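PDB 5O95: ribosomal RNA small subunit methyltransferase E from Legionella pneumophila, which probably methylates the N3 position of a specific uridine in 16S ribosomal RNA, using S-adenosyl-L-methionine as methyl donor. Local coordinates for residues R77-I83 with L238-D244; L159-R164 with L209-F215; E168-L174 with P190-I196; S179-Y185 with L216-L220. All coordinates share one frame; numbering follows the deposited sequence. Where two conformers were deposited one is given.

Contact 1 (R77-I83 with L238-D244); sequences RESPLKI and LQAAGGD
Ser79 and Gln239 form the one direct hydrogen bond here, and the serine hydroxyl does two jobs. Its OG donates to Gln239 OE1 at 2.7 Å, 19° off the amide plane, and accepts from Leu81 N at 3.1 Å in an ST turn. With OG trans to the backbone N (chi1 172°), the hydroxyl faces the end of helix 227-242. The Gln239 chain, bent at chi2 (-72°), brings its amide to the serine, while Ile83 CD1 crosses it obliquely, 3.7 Å from Gln239 NE2. That nitrogen makes a weak hydrogen bond to Leu105 O. Deeper in, Ile83 CD1 packs on Leu238 CB (3.9 Å), and Leu81 CB rests 3.7 Å from Gly243 CA where the helix gives way to the C-terminal tail. Asp244 folds back beside Ser79, its OD2 3.4 Å from Ser79 CA; a water donates to Glu78 O and lies suspiciously close to OD2. Asp244 OD1 forms a salt bridge with Arg223 of the second subunit, a residue seen binding S-adenosyl-L-methionine. The lead-in to strand 82-88 is thus tied to the last turn of the helix by a buried polar pair, and the carboxylate beside it, probably charged, carries the link across the dimer interface.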
# COMPACT_ATOMS: atom_id res chain seq x y z
N ARG B 77 8.10 -15.16 -12.37
CA ARG B 77 7.04 -14.17 -12.14
C ARG B 77 7.61 -12.77 -12.01
O ARG B 77 7.03 -11.91 -11.34
CB ARG B 77 6.21 -14.53 -10.91
CG ARG B 77 5.43 -15.81 -11.08
CD ARG B 77 4.51 -16.10 -9.90
NE ARG B 77 3.76 -17.32 -10.20
CZ ARG B 77 4.12 -18.52 -9.76
NH1 ARG B 77 5.18 -18.67 -8.96
NH2 ARG B 77 3.40 -19.59 -10.12
N GLU B 78 8.73 -12.51 -12.69
CA GLU B 78 9.37 -11.21 -12.68
C GLU B 78 8.77 -10.29 -13.74
O GLU B 78 8.33 -10.72 -14.81
CB GLU B 78 10.88 -11.35 -12.94
CG GLU B 78 11.59 -12.19 -11.88
CD GLU B 78 11.40 -11.64 -10.47
OE1 GLU B 78 11.86 -10.50 -10.22
OE2 GLU B 78 10.79 -12.34 -9.61
N SER B 79 8.75 -8.97 -13.42
CA SER B 79 8.26 -8.00 -14.38
C SER B 79 9.35 -7.69 -15.40
O SER B 79 10.54 -7.63 -15.04
CB SER B 79 7.89 -6.71 -13.67
OG SER B 79 7.59 -5.71 -14.63
N PRO B 80 8.98 -7.50 -16.66
CA PRO B 80 9.96 -7.05 -17.67
C PRO B 80 10.46 -5.63 -17.44
O PRO B 80 11.48 -5.25 -18.02
CB PRO B 80 9.19 -7.16 -18.99
CG PRO B 80 7.76 -7.00 -18.58
CD PRO B 80 7.63 -7.66 -17.24
N LEU B 81 9.75 -4.82 -16.65
CA LEU B 81 10.24 -3.51 -16.29
C LEU B 81 10.99 -3.65 -14.97
O LEU B 81 10.39 -4.07 -13.97
CB LEU B 81 9.05 -2.55 -16.12
CG LEU B 81 9.37 -1.16 -15.58
CD1 LEU B 81 10.11 -0.34 -16.63
CD2 LEU B 81 8.09 -0.42 -15.14
N LYS B 82 12.29 -3.35 -14.97
CA LYS B 82 13.12 -3.49 -13.77
C LYS B 82 13.18 -2.15 -13.06
O LYS B 82 13.83 -1.21 -13.54
CB LYS B 82 14.53 -3.94 -14.15
CG LYS B 82 14.58 -5.10 -15.09
CD LYS B 82 13.82 -6.27 -14.55
CE LYS B 82 13.93 -7.44 -15.54
NZ LYS B 82 12.98 -8.56 -15.27
N ILE B 83 12.48 -2.04 -11.94
CA ILE B 83 12.44 -0.79 -11.18
C ILE B 83 13.47 -0.89 -10.07
O ILE B 83 13.51 -1.88 -9.33
CB ILE B 83 11.05 -0.56 -10.58
CG1 ILE B 83 9.98 -0.62 -11.68
CG2 ILE B 83 11.02 0.76 -9.82
CD1 ILE B 83 8.56 -0.51 -11.14
N LEU B 238 3.92 2.58 -12.09
CA LEU B 238 4.98 2.28 -13.05
C LEU B 238 4.84 0.88 -13.62
O LEU B 238 5.03 0.68 -14.82
CB LEU B 238 6.35 2.45 -12.38
CG LEU B 238 6.66 3.89 -11.96
CD1 LEU B 238 7.97 3.92 -11.18
CD2 LEU B 238 6.73 4.80 -13.18
N GLN B 239 4.48 -0.11 -12.78
CA GLN B 239 4.30 -1.46 -13.30
C GLN B 239 3.09 -1.55 -14.21
O GLN B 239 3.08 -2.35 -15.15
CB GLN B 239 4.13 -2.46 -12.17
CG GLN B 239 5.40 -2.72 -11.37
CD GLN B 239 6.46 -3.54 -12.13
OE1 GLN B 239 6.41 -3.70 -13.35
NE2 GLN B 239 7.43 -4.04 -11.37
N ALA B 240 2.05 -0.77 -13.94
CA ALA B 240 0.91 -0.79 -14.86
C ALA B 240 1.27 -0.13 -16.19
O ALA B 240 0.93 -0.65 -17.26
CB ALA B 240 -0.28 -0.10 -14.19
N ALA B 241 1.99 1.00 -16.13
CA ALA B 241 2.31 1.75 -17.34
C ALA B 241 3.32 1.01 -18.21
O ALA B 241 3.17 0.97 -19.44
CB ALA B 241 2.82 3.14 -16.97
N GLY B 242 4.34 0.40 -17.61
CA GLY B 242 5.42 -0.17 -18.40
C GLY B 242 5.81 -1.59 -18.06
O GLY B 242 6.70 -2.15 -18.70
N GLY B 243 5.14 -2.19 -17.08
CA GLY B 243 5.48 -3.53 -16.64
C GLY B 243 4.33 -4.49 -16.83
O GLY B 243 3.63 -4.42 -17.84
N ASP B 244 4.10 -5.36 -15.86
CA ASP B 244 3.20 -6.49 -16.07
C ASP B 244 1.91 -6.40 -15.27
O ASP B 244 1.25 -7.42 -15.06
CB ASP B 244 3.91 -7.82 -15.80
CG ASP B 244 4.46 -7.92 -14.37
OD1 ASP B 244 4.30 -6.98 -13.57
OD2 ASP B 244 5.06 -8.98 -14.08
O HOH W 1 5.59 -10.75 -15.82

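Contact 2 (L159-R164 with L209-F215); sequences LDQFVR and LTSGHGF
Helices 159-165 and 204-212 meet on one side of the parallel sheet of the SPOUT methyltransferase domain, with Val163 and His213 bringing their CA atoms to 6.2 Å and Asp160 and Leu209 to 7.1 Å. The second helix stops in a Schellman motif: Phe215 N bonds to Thr210 O and Gly214 N to Ser211 O, with Gly214 at positive phi as the C-prime residue. That turn sends Phe215 back toward the first helix. Val163 is the hub. Its CG1 reaches Phe215 CE1 at 3.9 Å and also touches Thr210 CG2, whereas CG2, set between backbone N and carbonyl carbon (CG1 at chi1 -52°), goes to Leu209 and His213. Toward the sheet, Phe162 and Phe215 cross at about a right angle, CE2 to CZ at 3.8 Å, and both also lie on Ile195 of strand 191-196. Thr210 CG2 sits against the two methyls of Leu159, and on the more exposed side Leu209 CD2 comes within 3.5 Å of Asp160 CB. The imidazole of His213 is steadied by ND1 donating to Leu209 O (2.8 Å, 153°), which presents one ring face to the valine: Val163 CG2 stands 3.7 Å from the ring centroid, 13° off the normal, a CH-pi contact.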
# COMPACT_ATOMS: atom_id res chain seq x y z
N LEU B 159 22.32 10.34 -1.11
CA LEU B 159 21.69 10.71 -2.38
C LEU B 159 22.73 11.00 -3.46
O LEU B 159 22.52 10.65 -4.63
CB LEU B 159 20.79 11.92 -2.16
CG LEU B 159 20.09 12.51 -3.38
CD1 LEU B 159 18.90 11.65 -3.84
CD2 LEU B 159 19.65 13.93 -3.09
N ASP B 160 23.84 11.65 -3.11
CA ASP B 160 24.81 12.01 -4.14
C ASP B 160 25.44 10.78 -4.77
O ASP B 160 25.63 10.73 -5.99
CB ASP B 160 25.87 12.98 -3.60
CG ASP B 160 26.67 12.41 -2.45
OD1 ASP B 160 26.27 11.38 -1.86
OD2 ASP B 160 27.71 13.00 -2.12
N GLN B 161 25.78 9.77 -3.95
CA GLN B 161 26.27 8.52 -4.52
C GLN B 161 25.21 7.86 -5.39
O GLN B 161 25.52 7.32 -6.46
CB GLN B 161 26.72 7.56 -3.42
CG GLN B 161 27.26 6.26 -3.98
CD GLN B 161 27.93 5.40 -2.93
OE1 GLN B 161 27.91 5.70 -1.74
NE2 GLN B 161 28.54 4.30 -3.38
N PHE B 162 23.95 7.88 -4.96
CA PHE B 162 22.91 7.21 -5.74
C PHE B 162 22.76 7.85 -7.12
O PHE B 162 22.69 7.14 -8.13
CB PHE B 162 21.58 7.18 -5.01
CG PHE B 162 20.53 6.43 -5.76
CD1 PHE B 162 20.42 5.06 -5.63
CD2 PHE B 162 19.66 7.10 -6.61
CE1 PHE B 162 19.46 4.36 -6.35
CE2 PHE B 162 18.71 6.41 -7.33
CZ PHE B 162 18.61 5.04 -7.20
N VAL B 163 22.67 9.18 -7.19
CA VAL B 163 22.49 9.80 -8.49
C VAL B 163 23.75 9.67 -9.36
O VAL B 163 23.65 9.57 -10.59
CB VAL B 163 21.97 11.25 -8.38
CG1 VAL B 163 20.73 11.28 -7.49
CG2 VAL B 163 23.06 12.19 -7.88
N ARG B 164 24.94 9.63 -8.74
CA ARG B 164 26.16 9.51 -9.52
C ARG B 164 26.23 8.15 -10.21
O ARG B 164 26.67 8.06 -11.37
CB ARG B 164 27.38 9.75 -8.61
CG ARG B 164 28.59 8.89 -8.94
CD ARG B 164 29.86 9.45 -8.29
NE ARG B 164 29.65 9.86 -6.90
CZ ARG B 164 29.85 9.07 -5.85
NH1 ARG B 164 30.29 7.83 -6.02
NH2 ARG B 164 29.63 9.54 -4.63
N LEU B 209 21.27 18.59 -7.59
CA LEU B 209 22.05 17.38 -7.81
C LEU B 209 21.25 16.33 -8.57
O LEU B 209 21.75 15.72 -9.52
CB LEU B 209 22.50 16.85 -6.46
CG LEU B 209 23.53 15.73 -6.42
CD1 LEU B 209 24.88 16.22 -6.92
CD2 LEU B 209 23.63 15.26 -4.99
N THR B 210 19.99 16.10 -8.16
CA THR B 210 19.17 15.11 -8.85
C THR B 210 18.86 15.54 -10.28
O THR B 210 19.00 14.75 -11.22
CB THR B 210 17.89 14.80 -8.06
OG1 THR B 210 17.04 15.96 -8.00
CG2 THR B 210 18.21 14.33 -6.64
N SER B 211 18.46 16.80 -10.48
CA SER B 211 18.14 17.25 -11.83
C SER B 211 19.38 17.30 -12.71
O SER B 211 19.30 17.01 -13.91
CB SER B 211 17.42 18.61 -11.79
OG SER B 211 18.22 19.61 -11.18
N GLY B 212 20.54 17.65 -12.14
CA GLY B 212 21.78 17.63 -12.90
C GLY B 212 22.21 16.25 -13.34
O GLY B 212 23.00 16.12 -14.28
N HIS B 213 21.71 15.21 -12.67
CA HIS B 213 21.96 13.84 -13.10
C HIS B 213 20.79 13.25 -13.88
O HIS B 213 20.74 12.03 -14.07
CB HIS B 213 22.32 12.95 -11.92
CG HIS B 213 23.67 13.24 -11.34
ND1 HIS B 213 23.93 14.37 -10.61
CD2 HIS B 213 24.83 12.55 -11.39
CE1 HIS B 213 25.19 14.37 -10.23
NE2 HIS B 213 25.76 13.28 -10.70
N GLY B 214 19.85 14.09 -14.33
CA GLY B 214 18.79 13.62 -15.20
C GLY B 214 17.58 12.99 -14.54
O GLY B 214 16.77 12.37 -15.23
N PHE B 215 17.43 13.12 -13.23
CA PHE B 215 16.23 12.65 -12.55
C PHE B 215 15.09 13.63 -12.79
O PHE B 215 15.22 14.83 -12.51
CB PHE B 215 16.50 12.43 -11.06
CG PHE B 215 17.21 11.13 -10.78
CD1 PHE B 215 18.58 11.01 -10.98
CD2 PHE B 215 16.49 10.02 -10.34
CE1 PHE B 215 19.23 9.80 -10.75
CE2 PHE B 215 17.14 8.81 -10.11
CZ PHE B 215 18.49 8.70 -10.31

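Contact 3 (E168-L174 with P190-I196); sequences EHLKLIL and PDVALII
Leu172 turns both its N-H and its carbonyl to strand 191-196: its N donates to Ala193 O at 2.8 Å and its O accepts from Ile195 N at 2.9 Å. Ala193 N to Leu170 O and Leu174 N to Ile195 O continue this parallel ladder, whose strands diverge by only 15°. The apolar part is close. Leu170 and Val192 lie side by side, CD2 to CG2 at 3.9 Å, on the face that also carries Leu172 and Leu194; Ile173 CG1 meets Ile195 CB on the other. Leu174 and Ile196 lie alongside, pointing the same way. The polar, more exposed end is held differently. Asp191 OD1 takes His169 N at 2.8 Å and 176°, met from above the carboxylate plane; the rotamer with CG between N and carbonyl carbon (chi1 53°) swings the group across to the other strand. Pro190 CG, after a cis peptide, sits over the centre of the His169 ring, a CH-pi contact of 3.6 Å. Beside them Glu168 OE1 touches Ala193 CB, while its OE2 bonds to His84. These adjacent inner strands of the SPOUT-type parallel sheet end at Leu174, seen to bind S-adenosyl-L-methionine, and at Ile196, just before Gly197, which also binds it.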
# COMPACT_ATOMS: atom_id res chain seq x y z
N GLU B 168 20.07 3.66 -14.98
CA GLU B 168 18.79 3.26 -15.55
C GLU B 168 18.38 4.20 -16.68
O GLU B 168 18.71 5.39 -16.68
CB GLU B 168 17.72 3.26 -14.45
CG GLU B 168 17.78 2.09 -13.47
CD GLU B 168 18.86 2.24 -12.41
OE1 GLU B 168 19.40 3.36 -12.26
OE2 GLU B 168 19.16 1.25 -11.70
N HIS B 169 17.65 3.66 -17.66
CA HIS B 169 17.30 4.44 -18.84
C HIS B 169 16.32 5.56 -18.53
O HIS B 169 16.36 6.62 -19.17
CB HIS B 169 16.72 3.55 -19.94
CG HIS B 169 17.74 2.68 -20.60
ND1 HIS B 169 17.61 2.23 -21.90
CD2 HIS B 169 18.90 2.16 -20.14
CE1 HIS B 169 18.65 1.48 -22.21
NE2 HIS B 169 19.45 1.41 -21.16
N LEU B 170 15.43 5.35 -17.57
CA LEU B 170 14.49 6.37 -17.12
C LEU B 170 14.76 6.63 -15.65
O LEU B 170 14.88 5.69 -14.86
CB LEU B 170 13.06 5.88 -17.32
CG LEU B 170 11.95 6.81 -16.80
CD1 LEU B 170 11.97 8.16 -17.52
CD2 LEU B 170 10.59 6.13 -16.95
N LYS B 171 14.87 7.90 -15.28
CA LYS B 171 15.24 8.26 -13.91
C LYS B 171 14.22 9.27 -13.39
O LYS B 171 14.07 10.36 -13.97
CB LYS B 171 16.66 8.81 -13.87
CG LYS B 171 17.70 7.77 -14.28
CD LYS B 171 19.14 8.27 -14.19
CE LYS B 171 19.48 9.22 -15.32
NZ LYS B 171 20.97 9.36 -15.49
N LEU B 172 13.50 8.89 -12.34
CA LEU B 172 12.41 9.69 -11.83
C LEU B 172 12.61 9.98 -10.35
O LEU B 172 13.21 9.20 -9.61
CB LEU B 172 11.08 8.96 -12.00
CG LEU B 172 10.75 8.58 -13.44
CD1 LEU B 172 9.50 7.69 -13.42
CD2 LEU B 172 10.51 9.81 -14.28
N ILE B 173 12.09 11.12 -9.91
CA ILE B 173 12.10 11.47 -8.50
C ILE B 173 10.72 12.00 -8.15
O ILE B 173 10.16 12.81 -8.88
CB ILE B 173 13.23 12.48 -8.20
CG1 ILE B 173 13.25 12.87 -6.71
CG2 ILE B 173 13.15 13.69 -9.13
CD1 ILE B 173 14.54 13.57 -6.32
N LEU B 174 10.17 11.52 -7.04
CA LEU B 174 8.90 12.03 -6.54
C LEU B 174 9.14 13.40 -5.91
O LEU B 174 9.62 13.50 -4.78
CB LEU B 174 8.28 11.08 -5.53
CG LEU B 174 7.46 9.93 -6.11
CD1 LEU B 174 6.86 9.12 -4.99
CD2 LEU B 174 6.37 10.48 -7.01
N PRO B 190 13.84 -1.04 -20.65
CA PRO B 190 14.32 -2.01 -19.65
C PRO B 190 14.10 -1.67 -18.18
O PRO B 190 13.69 -2.54 -17.42
CB PRO B 190 15.83 -2.09 -19.94
CG PRO B 190 16.17 -0.74 -20.51
CD PRO B 190 14.94 -0.29 -21.27
N ASP B 191 14.39 -0.43 -17.78
CA ASP B 191 14.55 -0.17 -16.36
C ASP B 191 14.21 1.27 -16.02
O ASP B 191 14.13 2.15 -16.88
CB ASP B 191 15.96 -0.53 -15.87
CG ASP B 191 17.07 0.13 -16.69
OD1 ASP B 191 16.78 0.97 -17.56
OD2 ASP B 191 18.24 -0.20 -16.44
N VAL B 192 14.01 1.49 -14.73
CA VAL B 192 13.68 2.82 -14.21
C VAL B 192 14.25 2.92 -12.81
O VAL B 192 14.17 1.97 -12.02
CB VAL B 192 12.16 3.07 -14.26
CG1 VAL B 192 11.39 1.98 -13.55
CG2 VAL B 192 11.80 4.44 -13.68
N ALA B 193 14.86 4.07 -12.51
CA ALA B 193 15.28 4.41 -11.15
C ALA B 193 14.27 5.40 -10.60
O ALA B 193 13.87 6.33 -11.30
CB ALA B 193 16.68 5.03 -11.14
N LEU B 194 13.80 5.14 -9.39
CA LEU B 194 12.80 5.99 -8.75
C LEU B 194 13.30 6.37 -7.36
O LEU B 194 13.53 5.49 -6.53
CB LEU B 194 11.48 5.24 -8.61
CG LEU B 194 10.37 5.90 -7.80
CD1 LEU B 194 9.88 7.14 -8.52
CD2 LEU B 194 9.25 4.88 -7.57
N ILE B 195 13.41 7.67 -7.12
CA ILE B 195 13.79 8.21 -5.82
C ILE B 195 12.53 8.65 -5.09
O ILE B 195 11.79 9.50 -5.58
CB ILE B 195 14.75 9.40 -5.97
CG1 ILE B 195 16.06 8.95 -6.61
CG2 ILE B 195 15.04 10.01 -4.59
CD1 ILE B 195 17.03 10.06 -6.85
N ILE B 196 12.30 8.07 -3.91
CA ILE B 196 11.27 8.55 -2.99
C ILE B 196 11.99 9.14 -1.79
O ILE B 196 12.73 8.43 -1.10
CB ILE B 196 10.37 7.40 -2.54
CG1 ILE B 196 9.86 6.68 -3.78
CG2 ILE B 196 9.26 7.91 -1.61
CD1 ILE B 196 8.46 6.30 -3.72

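Contact 4 (S179-Y185 with L216-L220)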
# COMPACT_ATOMS: atom_id res chain seq x y z
N SER B 179 6.80 19.08 -11.75
CA SER B 179 6.49 17.67 -11.93
C SER B 179 5.62 17.45 -13.16
O SER B 179 4.89 18.34 -13.63
CB SER B 179 5.78 17.10 -10.69
OG SER B 179 4.55 17.76 -10.45
N LYS B 180 5.73 16.24 -13.71
CA LYS B 180 4.85 15.74 -14.75
C LYS B 180 4.29 14.40 -14.27
O LYS B 180 4.82 13.79 -13.34
CB LYS B 180 5.61 15.55 -16.08
CG LYS B 180 6.24 16.83 -16.63
CD LYS B 180 7.02 16.57 -17.90
CE LYS B 180 7.78 17.82 -18.36
NZ LYS B 180 6.87 18.96 -18.62
N THR B 181 3.20 13.95 -14.90
CA THR B 181 2.59 12.70 -14.47
C THR B 181 3.18 11.54 -15.26
O THR B 181 3.99 11.71 -16.17
CB THR B 181 1.06 12.71 -14.65
OG1 THR B 181 0.73 12.47 -16.02
CG2 THR B 181 0.46 14.04 -14.21
N TRP B 182 2.75 10.33 -14.90
CA TRP B 182 3.25 9.13 -15.57
C TRP B 182 3.01 9.18 -17.08
O TRP B 182 3.75 8.55 -17.84
CB TRP B 182 2.58 7.90 -14.96
CG TRP B 182 1.09 7.81 -15.25
CD1 TRP B 182 0.07 8.30 -14.48
CD2 TRP B 182 0.47 7.20 -16.39
NE1 TRP B 182 -1.14 8.04 -15.08
CE2 TRP B 182 -0.92 7.37 -16.25
CE3 TRP B 182 0.97 6.53 -17.51
CZ2 TRP B 182 -1.83 6.88 -17.19
CZ3 TRP B 182 0.06 6.06 -18.46
CH2 TRP B 182 -1.32 6.24 -18.29
N ARG B 183 1.99 9.92 -17.52
CA ARG B 183 1.68 9.96 -18.94
C ARG B 183 2.74 10.68 -19.77
O ARG B 183 2.78 10.49 -20.99
CB ARG B 183 0.33 10.66 -19.16
CG ARG B 183 -0.84 9.94 -18.52
CD ARG B 183 -2.15 10.64 -18.85
NE ARG B 183 -3.25 9.68 -18.92
CZ ARG B 183 -4.08 9.41 -17.92
NH1 ARG B 183 -3.94 10.06 -16.77
NH2 ARG B 183 -5.04 8.51 -18.07
N ASP B 184 3.58 11.50 -19.14
CA ASP B 184 4.56 12.30 -19.87
C ASP B 184 5.94 11.67 -19.90
O ASP B 184 6.87 12.28 -20.45
CB ASP B 184 4.67 13.69 -19.24
CG ASP B 184 3.34 14.41 -19.18
OD1 ASP B 184 2.64 14.43 -20.21
OD2 ASP B 184 3.00 14.92 -18.10
N TYR B 185 6.11 10.48 -19.33
CA TYR B 185 7.41 9.85 -19.32
C TYR B 185 7.34 8.50 -20.03
O TYR B 185 6.31 7.82 -19.98
CB TYR B 185 7.90 9.63 -17.88
CG TYR B 185 8.16 10.92 -17.16
CD1 TYR B 185 9.11 11.83 -17.64
CD2 TYR B 185 7.47 11.25 -16.00
CE1 TYR B 185 9.34 13.02 -16.99
CE2 TYR B 185 7.70 12.45 -15.35
CZ TYR B 185 8.65 13.32 -15.84
OH TYR B 185 8.89 14.51 -15.20
N LEU B 216 13.99 13.12 -13.33
CA LEU B 216 12.86 13.94 -13.76
C LEU B 216 11.73 13.85 -12.74
O LEU B 216 11.41 12.76 -12.26
CB LEU B 216 12.35 13.45 -15.11
CG LEU B 216 13.40 13.44 -16.23
CD1 LEU B 216 12.81 12.92 -17.53
CD2 LEU B 216 14.02 14.81 -16.43
N PRO B 217 11.09 14.98 -12.42
CA PRO B 217 10.13 14.99 -11.30
C PRO B 217 8.79 14.38 -11.66
O PRO B 217 8.19 14.72 -12.69
CB PRO B 217 9.98 16.49 -10.98
CG PRO B 217 10.34 17.20 -12.26
CD PRO B 217 11.39 16.32 -12.93
N LEU B 218 8.30 13.50 -10.79
CA LEU B 218 7.04 12.79 -10.99
C LEU B 218 6.05 13.20 -9.91
O LEU B 218 6.42 13.35 -8.74
CB LEU B 218 7.29 11.29 -10.88
CG LEU B 218 6.09 10.37 -11.02
CD1 LEU B 218 5.52 10.48 -12.43
CD2 LEU B 218 6.51 8.93 -10.73
N SER B 219 4.80 13.40 -10.31
CA SER B 219 3.72 13.62 -9.36
C SER B 219 2.86 12.37 -9.26
O SER B 219 2.85 11.52 -10.17
CB SER B 219 2.83 14.80 -9.78
OG SER B 219 2.27 14.58 -11.07
N LEU B 220 2.12 12.27 -8.15
CA LEU B 220 1.18 11.18 -7.92
C LEU B 220 -0.09 11.72 -7.25
O LEU B 220 -0.50 11.27 -6.19
CB LEU B 220 1.80 10.04 -7.10
CG LEU B 220 2.86 9.20 -7.81
CD1 LEU B 220 3.53 8.25 -6.81
CD2 LEU B 220 2.30 8.41 -9.01
O HOH W 2 2.40 16.86 -12.24
O HOH W 3 1.69 10.16 -12.30
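Tyr185 OH and Lys180 N both donate to Pro217 O, from opposite faces of its carbonyl plane, at 2.6 and 3.1 Å. The phenol comes in 42° above that plane, so two bonds hold one carbonyl from two sides. Ser219 N returns a bond to Lys180 O (3.1 Å), completing a single bridge that pairs Lys180 with Leu218. Around the Tyr185 ring, Leu216 CD1 approaches CE1 obliquely at 3.5 Å, while Leu218 CD1 lies at the edge. Leu218 CG is trans to its backbone N (chi1 178°), which carries CD1 under the chain at Lys180 and Trp182, 3.7 Å from Trp182 N. Two waters fill in the polar joints: one links the hydroxyls of Ser179 and Ser219, the other joins Trp182 N to Ser219 O. Ser179 OG is also hydrogen-bonded to Pro176 O. Further out, an ST turn from Thr181 OG1 to Arg183 N starts the short 3-10 segment 182-184 that leads into Tyr185, and Arg183 lies over the Trp182 ring. Trp182 NE1 is hydrogen-bonded to Ala240 O of the second subunit. The loop thereby flanks edge strand 216-218 just before Leu220, which, followed by Gly221, belongs to the S-adenosyl-L-methionine site of this SPOUT methyltransferase dimer.

Contacts 1, 3 and 4 all reach the six-stranded parallel sheet of the methyltransferase domain, where strands 82-88, 191-196, 170-174 and 216-218 lie in that order. Contact 3 is the middle of this run: its centre is about 12 Å from that of contact 1 and about 11 Å from those of contacts 2 and 4. Contact 2 packs helices against the sheet, and Lys171 NZ, bonded to His213 O, ties it to contact 3; helix 227-242 of contact 1 lies against Leu194. Along the chain, contact 1 encloses the other three, contact 3 is nested in contact 2, and contact 4 crosses both. Contacts 1 and 4 touch the second subunit, so the sheet core, cofactor-binding residues and dimer interface are closely connected.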